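Local coordinates for glucoamylase (Thermoanaerobacterium thermosaccharolyticum, PDB 1LF6), which hydrolyses terminal alpha-1,4-linked glucose residues from the non-reducing ends of starch-like chains, probably releasing beta-D-glucose, at residues Thr121-Thr126 and Asn271-Tyr276; Leu133-Lys138 and Phe244-Ser249. One frame throughout, in Å; residues are numbered along the deposited sequence.

Overall arrangement
Both contacts belong to the N-terminal beta-sandwich region of this family 15 glucoamylase, away from the probable catalytic glutamates of the (alpha/alpha) barrel. After several earlier strands the chain forms strand 118-126, then turns back as its antiparallel neighbour, strand 132-141. About a hundred residues later strand 243-251 pairs with the other edge of strand 132-141, closing the inner loop at contact 2. Helix 269-284 then packs over strand 118-126 at contact 1 and closes the wider loop that encloses the first. The contact centres lie 9 Å apart; Phe125 O and Ile134 N, probably hydrogen-bonded at 2.8 Å, join the two, and Leu272 touches Ile134.

Contact 1. Residues Thr121-Thr126 and Asn271-Tyr276; sequences TKDIFT and NLKNNY
Within Asn271-Tyr276, Leu272 is the first residue to touch the strand Thr121-Thr126: its CB lies 4.0 Å from Phe125 CE1. A water donates to both Leu272 O and Thr126 O, bridging the two backbones. One residue on, Lys273 does two jobs. Its CA sits over a face of the Phe125 ring, 4.0 Å from the ring centroid in a CH-pi contact, and its CB comes to 3.7 Å from Phe125 CZ. With CG anti to the backbone N and the chain extended beyond, the side chain runs across the Phe125 side chain at about a right angle and carries NZ to Asp123 OD2, 3.1 Å away, in a salt bridge. The ammonium meets the anti side of OD2, 34° out of the carboxylate plane; Tyr269 OH adds a weak hydrogen bond to the same oxygen. Tyr276, one turn beyond Leu272, lies alongside Phe125 and points the other way. Phe125 CB stands almost over the centre of the tyrosine ring, 3.7 Å from its centroid, whereas the two rings meet obliquely, with planes at 48°. Thr126 OG1 comes up to the edge of the same ring, 3.2 Å from Tyr276 CE1. The phenol oxygen is hydrogen-bonded to Leu105 O, tying the far end of the ring to the loop before strand 107-113. The axes of Asn271-Tyr276 and Thr121-Thr126 cross at 68°, the helix forming a cover on the sheet, with the Phe125 side chain lying against Lys273 and Tyr276. Phe100 adds a cation-pi partner for Lys273 and touches Phe125; Tyr276 packs on Phe52 of strand 51-55 and edge-to-face with Trp280.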
ATOM      1  N   THR A 121      19.523  17.957  -0.398  1.00 25.92           N
ATOM      2  CA  THR A 121      19.232  17.059  -1.508  1.00 26.26           C
ATOM      3  C   THR A 121      19.587  15.633  -1.106  1.00 25.18           C
ATOM      4  O   THR A 121      20.657  15.388  -0.549  1.00 24.84           O
ATOM      5  CB  THR A 121      20.032  17.461  -2.762  1.00 28.18           C
ATOM      6  OG1 THR A 121      19.698  18.807  -3.118  1.00 28.21           O
ATOM      7  CG2 THR A 121      19.707  16.533  -3.930  1.00 26.87           C
ATOM      8  N   LYS A 122      18.685  14.694  -1.383  1.00 23.99           N
ATOM      9  CA  LYS A 122      18.917  13.305  -1.011  1.00 24.19           C
ATOM     10  C   LYS A 122      18.805  12.309  -2.163  1.00 24.52           C
ATOM     11  O   LYS A 122      18.090  12.530  -3.134  1.00 23.06           O
ATOM     12  CB  LYS A 122      17.933  12.890   0.090  1.00 24.54           C
ATOM     13  CG  LYS A 122      17.864  13.836   1.282  1.00 25.61           C
ATOM     14  CD  LYS A 122      16.725  13.442   2.221  1.00 26.89           C
ATOM     15  CE  LYS A 122      16.670  14.338   3.448  1.00 26.78           C
ATOM     16  NZ  LYS A 122      15.535  13.979   4.352  1.00 29.99           N
ATOM     17  N   ASP A 123      19.526  11.204  -2.022  1.00 24.89           N
ATOM     18  CA  ASP A 123      19.527  10.112  -2.987  1.00 25.81           C
ATOM     19  C   ASP A 123      19.266   8.905  -2.110  1.00 23.80           C
ATOM     20  O   ASP A 123      20.090   8.573  -1.254  1.00 21.68           O
ATOM     21  CB  ASP A 123      20.898   9.988  -3.660  1.00 29.36           C
ATOM     22  CG  ASP A 123      21.085  10.974  -4.790  1.00 33.32           C
ATOM     23  OD1 ASP A 123      20.462  12.053  -4.733  1.00 34.83           O
ATOM     24  OD2 ASP A 123      21.861  10.679  -5.736  1.00 35.92           O
ATOM     25  N   ILE A 124      18.122   8.258  -2.312  1.00 22.18           N
ATOM     26  CA  ILE A 124      17.747   7.118  -1.486  1.00 21.63           C
ATOM     27  C   ILE A 124      17.442   5.838  -2.256  1.00 21.47           C
ATOM     28  O   ILE A 124      16.727   5.855  -3.255  1.00 23.05           O
ATOM     29  CB  ILE A 124      16.520   7.481  -0.619  1.00 23.02           C
ATOM     30  CG1 ILE A 124      16.836   8.740   0.200  1.00 23.36           C
ATOM     31  CG2 ILE A 124      16.148   6.315   0.298  1.00 22.65           C
ATOM     32  CD1 ILE A 124      15.632   9.344   0.892  1.00 25.50           C
ATOM     33  N   PHE A 125      17.985   4.729  -1.759  1.00 20.72           N
ATOM     34  CA  PHE A 125      17.793   3.410  -2.353  1.00 21.86           C
ATOM     35  C   PHE A 125      18.421   2.387  -1.416  1.00 21.51           C
ATOM     36  O   PHE A 125      18.923   2.745  -0.354  1.00 22.74           O
ATOM     37  CB  PHE A 125      18.449   3.343  -3.737  1.00 21.04           C
ATOM     38  CG  PHE A 125      19.934   3.561  -3.719  1.00 21.49           C
ATOM     39  CD1 PHE A 125      20.810   2.482  -3.632  1.00 22.62           C
ATOM     40  CD2 PHE A 125      20.461   4.849  -3.770  1.00 21.73           C
ATOM     41  CE1 PHE A 125      22.189   2.684  -3.596  1.00 23.49           C
ATOM     42  CE2 PHE A 125      21.834   5.060  -3.734  1.00 21.88           C
ATOM     43  CZ  PHE A 125      22.702   3.976  -3.647  1.00 21.73           C
ATOM     44  N   THR A 126      18.396   1.117  -1.795  1.00 23.21           N
ATOM     45  CA  THR A 126      18.973   0.088  -0.940  1.00 23.27           C
ATOM     46  C   THR A 126      20.129  -0.657  -1.599  1.00 24.24           C
ATOM     47  O   THR A 126      20.358  -0.536  -2.801  1.00 22.62           O
ATOM     48  CB  THR A 126      17.909  -0.936  -0.514  1.00 24.47           C
ATOM     49  OG1 THR A 126      17.318  -1.526  -1.676  1.00 23.80           O
ATOM     50  CG2 THR A 126      16.826  -0.259   0.320  1.00 22.18           C
ATOM     51  N   ASN A 271      28.408   2.613  -7.895  1.00 35.98           N
ATOM     52  CA  ASN A 271      28.246   1.215  -8.263  1.00 36.70           C
ATOM     53  C   ASN A 271      26.966   0.653  -7.644  1.00 35.29           C
ATOM     54  O   ASN A 271      26.174   0.004  -8.324  1.00 33.78           O
ATOM     55  CB  ASN A 271      29.450   0.398  -7.794  1.00 39.55           C
ATOM     56  CG  ASN A 271      30.131  -0.327  -8.931  1.00 42.78           C
ATOM     57  OD1 ASN A 271      29.491  -1.071  -9.682  1.00 43.03           O
ATOM     58  ND2 ASN A 271      31.439  -0.120  -9.066  1.00 44.13           N
ATOM     59  N   LEU A 272      26.775   0.904  -6.351  1.00 34.28           N
ATOM     60  CA  LEU A 272      25.589   0.431  -5.643  1.00 33.94           C
ATOM     61  C   LEU A 272      24.335   1.019  -6.263  1.00 31.76           C
ATOM     62  O   LEU A 272      23.352   0.318  -6.493  1.00 30.72           O
ATOM     63  CB  LEU A 272      25.642   0.837  -4.167  1.00 35.01           C
ATOM     64  CG  LEU A 272      26.575   0.080  -3.224  1.00 37.65           C
ATOM     65  CD1 LEU A 272      26.503   0.715  -1.845  1.00 36.87           C
ATOM     66  CD2 LEU A 272      26.177  -1.389  -3.158  1.00 37.67           C
ATOM     67  N   LYS A 273      24.381   2.318  -6.525  1.00 29.66           N
ATOM     68  CA  LYS A 273      23.254   3.019  -7.108  1.00 28.45           C
ATOM     69  C   LYS A 273      22.917   2.476  -8.496  1.00 28.49           C
ATOM     70  O   LYS A 273      21.759   2.172  -8.787  1.00 28.33           O
ATOM     71  CB  LYS A 273      23.561   4.512  -7.180  1.00 27.30           C
ATOM     72  CG  LYS A 273      22.406   5.362  -7.664  1.00 27.22           C
ATOM     73  CD  LYS A 273      22.765   6.831  -7.611  1.00 25.96           C
ATOM     74  CE  LYS A 273      21.743   7.668  -8.347  1.00 27.39           C
ATOM     75  NZ  LYS A 273      22.178   9.088  -8.432  1.00 30.12           N
ATOM     76  N   ASN A 274      23.927   2.348  -9.349  1.00 26.83           N
ATOM     77  CA  ASN A 274      23.700   1.833 -10.687  1.00 25.72           C
ATOM     78  C   ASN A 274      23.174   0.397 -10.660  1.00 24.91           C
ATOM     79  O   ASN A 274      22.319   0.030 -11.467  1.00 23.90           O
ATOM     80  CB  ASN A 274      24.987   1.909 -11.522  1.00 29.52           C
ATOM     81  CG  ASN A 274      25.425   3.344 -11.798  1.00 30.86           C
ATOM     82  OD1 ASN A 274      24.596   4.227 -12.016  1.00 33.67           O
ATOM     83  ND2 ASN A 274      26.733   3.575 -11.802  1.00 31.79           N
ATOM     84  N   ASN A 275      23.684  -0.414  -9.737  1.00 22.71           N
ATOM     85  CA  ASN A 275      23.240  -1.803  -9.625  1.00 24.86           C
ATOM     86  C   ASN A 275      21.771  -1.850  -9.208  1.00 24.51           C
ATOM     87  O   ASN A 275      21.011  -2.711  -9.654  1.00 21.55           O
ATOM     88  CB  ASN A 275      24.082  -2.561  -8.590  1.00 26.67           C
ATOM     89  CG  ASN A 275      25.511  -2.807  -9.058  1.00 29.85           C
ATOM     90  OD1 ASN A 275      26.345  -3.299  -8.298  1.00 32.60           O
ATOM     91  ND2 ASN A 275      25.793  -2.473 -10.311  1.00 30.06           N
ATOM     92  N   TYR A 276      21.382  -0.923  -8.339  1.00 24.55           N
ATOM     93  CA  TYR A 276      20.004  -0.858  -7.868  1.00 25.38           C
ATOM     94  C   TYR A 276      19.105  -0.535  -9.051  1.00 25.66           C
ATOM     95  O   TYR A 276      18.106  -1.219  -9.297  1.00 25.92           O
ATOM     96  CB  TYR A 276      19.864   0.223  -6.789  1.00 24.17           C
ATOM     97  CG  TYR A 276      18.469   0.366  -6.214  1.00 21.51           C
ATOM     98  CD1 TYR A 276      18.039  -0.430  -5.152  1.00 21.74           C
ATOM     99  CD2 TYR A 276      17.578   1.307  -6.731  1.00 22.18           C
ATOM    100  CE1 TYR A 276      16.750  -0.288  -4.614  1.00 19.50           C
ATOM    101  CE2 TYR A 276      16.292   1.455  -6.205  1.00 22.06           C
ATOM    102  CZ  TYR A 276      15.886   0.658  -5.148  1.00 19.37           C
ATOM    103  OH  TYR A 276      14.619   0.814  -4.630  1.00 21.56           O
TER
HETATM  104  O   HOH W   1      22.563  -1.247  -4.288  1.00 39.83           O

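Contact 2. Residues Leu133-Lys138 and Phe244-Ser249; sequences LIMKAK and FEIVLS
Phe244 CG lies between its backbone N and carbonyl carbon (chi1 48°), a setting that folds the ring back over the neighbouring strand: Ala137 O stands 3.6 Å above the ring plane, toward the rim, and Phe244 CZ is 4.1 Å from Ala137 CB. The Met135 chain leaves with CG anti to its N (chi1 172°) and bends at its last torsion, bringing CE to 3.7 Å from Ile246 CB; the two side chains run side by side in the same direction. Without the ring, as with an alanine here, Ala137 O and CB would probably lose the aromatic surface packed against them. Leu133 and Leu248 share this face of the sheet, which packs on strand 70-80 of the partner sheet through Phe77, Val72 and Ile75. On the other face Ile134 and Val247 meet Thr264 of helix 254-266, and Lys136 extends toward Tyr269 in a cation-pi contact. Six backbone hydrogen bonds, two at each of the pairs Leu133-Leu248, Met135-Ile246 and Ala137-Phe244, hold the antiparallel register. Paired N-H and C=O groups thus satisfy one another among buried side chains; Lys136 NZ and Glu245 OE1, 4.6 Å apart, probably attract only loosely.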
ATOM      1  N   LEU A 133      19.904   0.341   4.043  1.00 27.90           N
ATOM      2  CA  LEU A 133      19.252   1.455   3.368  1.00 26.48           C
ATOM      3  C   LEU A 133      20.296   2.553   3.238  1.00 27.03           C
ATOM      4  O   LEU A 133      21.010   2.855   4.198  1.00 25.21           O
ATOM      5  CB  LEU A 133      18.066   1.971   4.186  1.00 27.97           C
ATOM      6  CG  LEU A 133      17.354   3.195   3.602  1.00 28.69           C
ATOM      7  CD1 LEU A 133      16.716   2.829   2.268  1.00 25.79           C
ATOM      8  CD2 LEU A 133      16.295   3.687   4.586  1.00 30.22           C
ATOM      9  N   ILE A 134      20.377   3.152   2.056  1.00 25.52           N
ATOM     10  CA  ILE A 134      21.363   4.191   1.802  1.00 25.37           C
ATOM     11  C   ILE A 134      20.739   5.539   1.487  1.00 23.86           C
ATOM     12  O   ILE A 134      19.746   5.620   0.772  1.00 25.69           O
ATOM     13  CB  ILE A 134      22.263   3.790   0.616  1.00 25.18           C
ATOM     14  CG1 ILE A 134      22.907   2.433   0.895  1.00 27.09           C
ATOM     15  CG2 ILE A 134      23.316   4.858   0.380  1.00 24.91           C
ATOM     16  CD1 ILE A 134      23.491   1.761  -0.329  1.00 30.76           C
ATOM     17  N   MET A 135      21.330   6.595   2.029  1.00 24.48           N
ATOM     18  CA  MET A 135      20.862   7.947   1.772  1.00 26.02           C
ATOM     19  C   MET A 135      22.043   8.885   1.628  1.00 27.76           C
ATOM     20  O   MET A 135      22.729   9.187   2.605  1.00 28.81           O
ATOM     21  CB  MET A 135      19.966   8.480   2.896  1.00 25.73           C
ATOM     22  CG  MET A 135      19.635   9.966   2.713  1.00 26.04           C
ATOM     23  SD  MET A 135      18.718  10.739   4.062  1.00 30.41           S
ATOM     24  CE  MET A 135      19.920  10.594   5.403  1.00 30.48           C
ATOM     25  N   LYS A 136      22.292   9.335   0.407  1.00 29.05           N
ATOM     26  CA  LYS A 136      23.367  10.285   0.185  1.00 30.93           C
ATOM     27  C   LYS A 136      22.689  11.633   0.340  1.00 30.18           C
ATOM     28  O   LYS A 136      21.585  11.842  -0.163  1.00 28.16           O
ATOM     29  CB  LYS A 136      23.948  10.146  -1.224  1.00 33.22           C
ATOM     30  CG  LYS A 136      25.126  11.080  -1.493  1.00 35.58           C
ATOM     31  CD  LYS A 136      25.876  10.664  -2.747  1.00 37.45           C
ATOM     32  CE  LYS A 136      27.185  11.419  -2.896  1.00 38.71           C
ATOM     33  NZ  LYS A 136      27.958  10.962  -4.091  1.00 41.39           N
ATOM     34  N   ALA A 137      23.336  12.544   1.053  1.00 30.43           N
ATOM     35  CA  ALA A 137      22.760  13.859   1.263  1.00 29.65           C
ATOM     36  C   ALA A 137      23.826  14.933   1.174  1.00 30.48           C
ATOM     37  O   ALA A 137      25.002  14.680   1.431  1.00 30.25           O
ATOM     38  CB  ALA A 137      22.074  13.916   2.623  1.00 29.62           C
ATOM     39  N   LYS A 138      23.399  16.131   0.795  1.00 31.57           N
ATOM     40  CA  LYS A 138      24.286  17.275   0.688  1.00 32.63           C
ATOM     41  C   LYS A 138      23.522  18.492   1.190  1.00 32.18           C
ATOM     42  O   LYS A 138      22.344  18.673   0.873  1.00 30.08           O
ATOM     43  CB  LYS A 138      24.727  17.500  -0.761  1.00 35.59           C
ATOM     44  CG  LYS A 138      23.617  17.940  -1.704  1.00 38.99           C
ATOM     45  CD  LYS A 138      24.172  18.354  -3.067  1.00 42.88           C
ATOM     46  CE  LYS A 138      23.049  18.761  -4.016  1.00 45.30           C
ATOM     47  NZ  LYS A 138      23.543  19.174  -5.364  1.00 48.00           N
ATOM     48  N   PHE A 244      27.527  13.841   2.225  1.00 33.08           N
ATOM     49  CA  PHE A 244      27.894  12.607   2.912  1.00 31.54           C
ATOM     50  C   PHE A 244      26.921  11.459   2.650  1.00 31.11           C
ATOM     51  O   PHE A 244      25.879  11.643   2.028  1.00 30.80           O
ATOM     52  CB  PHE A 244      27.946  12.879   4.411  1.00 31.88           C
ATOM     53  CG  PHE A 244      26.736  13.611   4.922  1.00 31.35           C
ATOM     54  CD1 PHE A 244      26.599  14.978   4.714  1.00 29.48           C
ATOM     55  CD2 PHE A 244      25.706  12.922   5.557  1.00 30.91           C
ATOM     56  CE1 PHE A 244      25.452  15.654   5.127  1.00 30.63           C
ATOM     57  CE2 PHE A 244      24.552  13.590   5.975  1.00 30.89           C
ATOM     58  CZ  PHE A 244      24.425  14.957   5.759  1.00 29.00           C
ATOM     59  N   GLU A 245      27.268  10.278   3.151  1.00 30.54           N
ATOM     60  CA  GLU A 245      26.442   9.093   2.970  1.00 31.15           C
ATOM     61  C   GLU A 245      25.997   8.498   4.305  1.00 30.64           C
ATOM     62  O   GLU A 245      26.828   8.173   5.157  1.00 29.99           O
ATOM     63  CB  GLU A 245      27.217   8.031   2.189  1.00 33.10           C
ATOM     64  CG  GLU A 245      27.778   8.515   0.867  1.00 38.22           C
ATOM     65  CD  GLU A 245      28.592   7.451   0.148  1.00 40.47           C
ATOM     66  OE1 GLU A 245      29.127   7.751  -0.941  1.00 42.51           O
ATOM     67  OE2 GLU A 245      28.696   6.319   0.668  1.00 40.91           O
ATOM     68  N   ILE A 246      24.686   8.358   4.483  1.00 29.26           N
ATOM     69  CA  ILE A 246      24.140   7.776   5.705  1.00 27.34           C
ATOM     70  C   ILE A 246      23.683   6.357   5.383  1.00 27.57           C
ATOM     71  O   ILE A 246      22.968   6.133   4.401  1.00 28.66           O
ATOM     72  CB  ILE A 246      22.944   8.606   6.243  1.00 28.11           C
ATOM     73  CG1 ILE A 246      23.428   9.997   6.663  1.00 26.28           C
ATOM     74  CG2 ILE A 246      22.299   7.897   7.435  1.00 26.23           C
ATOM     75  CD1 ILE A 246      24.502   9.980   7.746  1.00 23.64           C
ATOM     76  N   VAL A 247      24.108   5.398   6.197  1.00 27.70           N
ATOM     77  CA  VAL A 247      23.740   4.007   5.976  1.00 27.72           C
ATOM     78  C   VAL A 247      23.069   3.380   7.193  1.00 28.33           C
ATOM     79  O   VAL A 247      23.562   3.495   8.315  1.00 28.20           O
ATOM     80  CB  VAL A 247      24.977   3.150   5.597  1.00 28.40           C
ATOM     81  CG1 VAL A 247      24.566   1.698   5.385  1.00 25.61           C
ATOM     82  CG2 VAL A 247      25.628   3.705   4.339  1.00 27.95           C
ATOM     83  N   LEU A 248      21.936   2.721   6.956  1.00 26.81           N
ATOM     84  CA  LEU A 248      21.197   2.043   8.013  1.00 26.35           C
ATOM     85  C   LEU A 248      21.125   0.567   7.654  1.00 27.10           C
ATOM     86  O   LEU A 248      20.527   0.188   6.641  1.00 25.06           O
ATOM     87  CB  LEU A 248      19.784   2.611   8.139  1.00 26.83           C
ATOM     88  CG  LEU A 248      18.866   1.904   9.142  1.00 27.57           C
ATOM     89  CD1 LEU A 248      19.386   2.095  10.559  1.00 24.99           C
ATOM     90  CD2 LEU A 248      17.450   2.462   9.011  1.00 28.71           C
ATOM     91  N   SER A 249      21.747  -0.265   8.482  1.00 26.76           N
ATOM     92  CA  SER A 249      21.762  -1.697   8.237  1.00 27.63           C
ATOM     93  C   SER A 249      20.969  -2.461   9.290  1.00 26.85           C
ATOM     94  O   SER A 249      20.710  -1.953  10.384  1.00 27.70           O
ATOM     95  CB  SER A 249      23.209  -2.194   8.182  1.00 29.04           C
ATOM     96  OG  SER A 249      23.918  -1.526   7.150  1.00 31.13           O
TER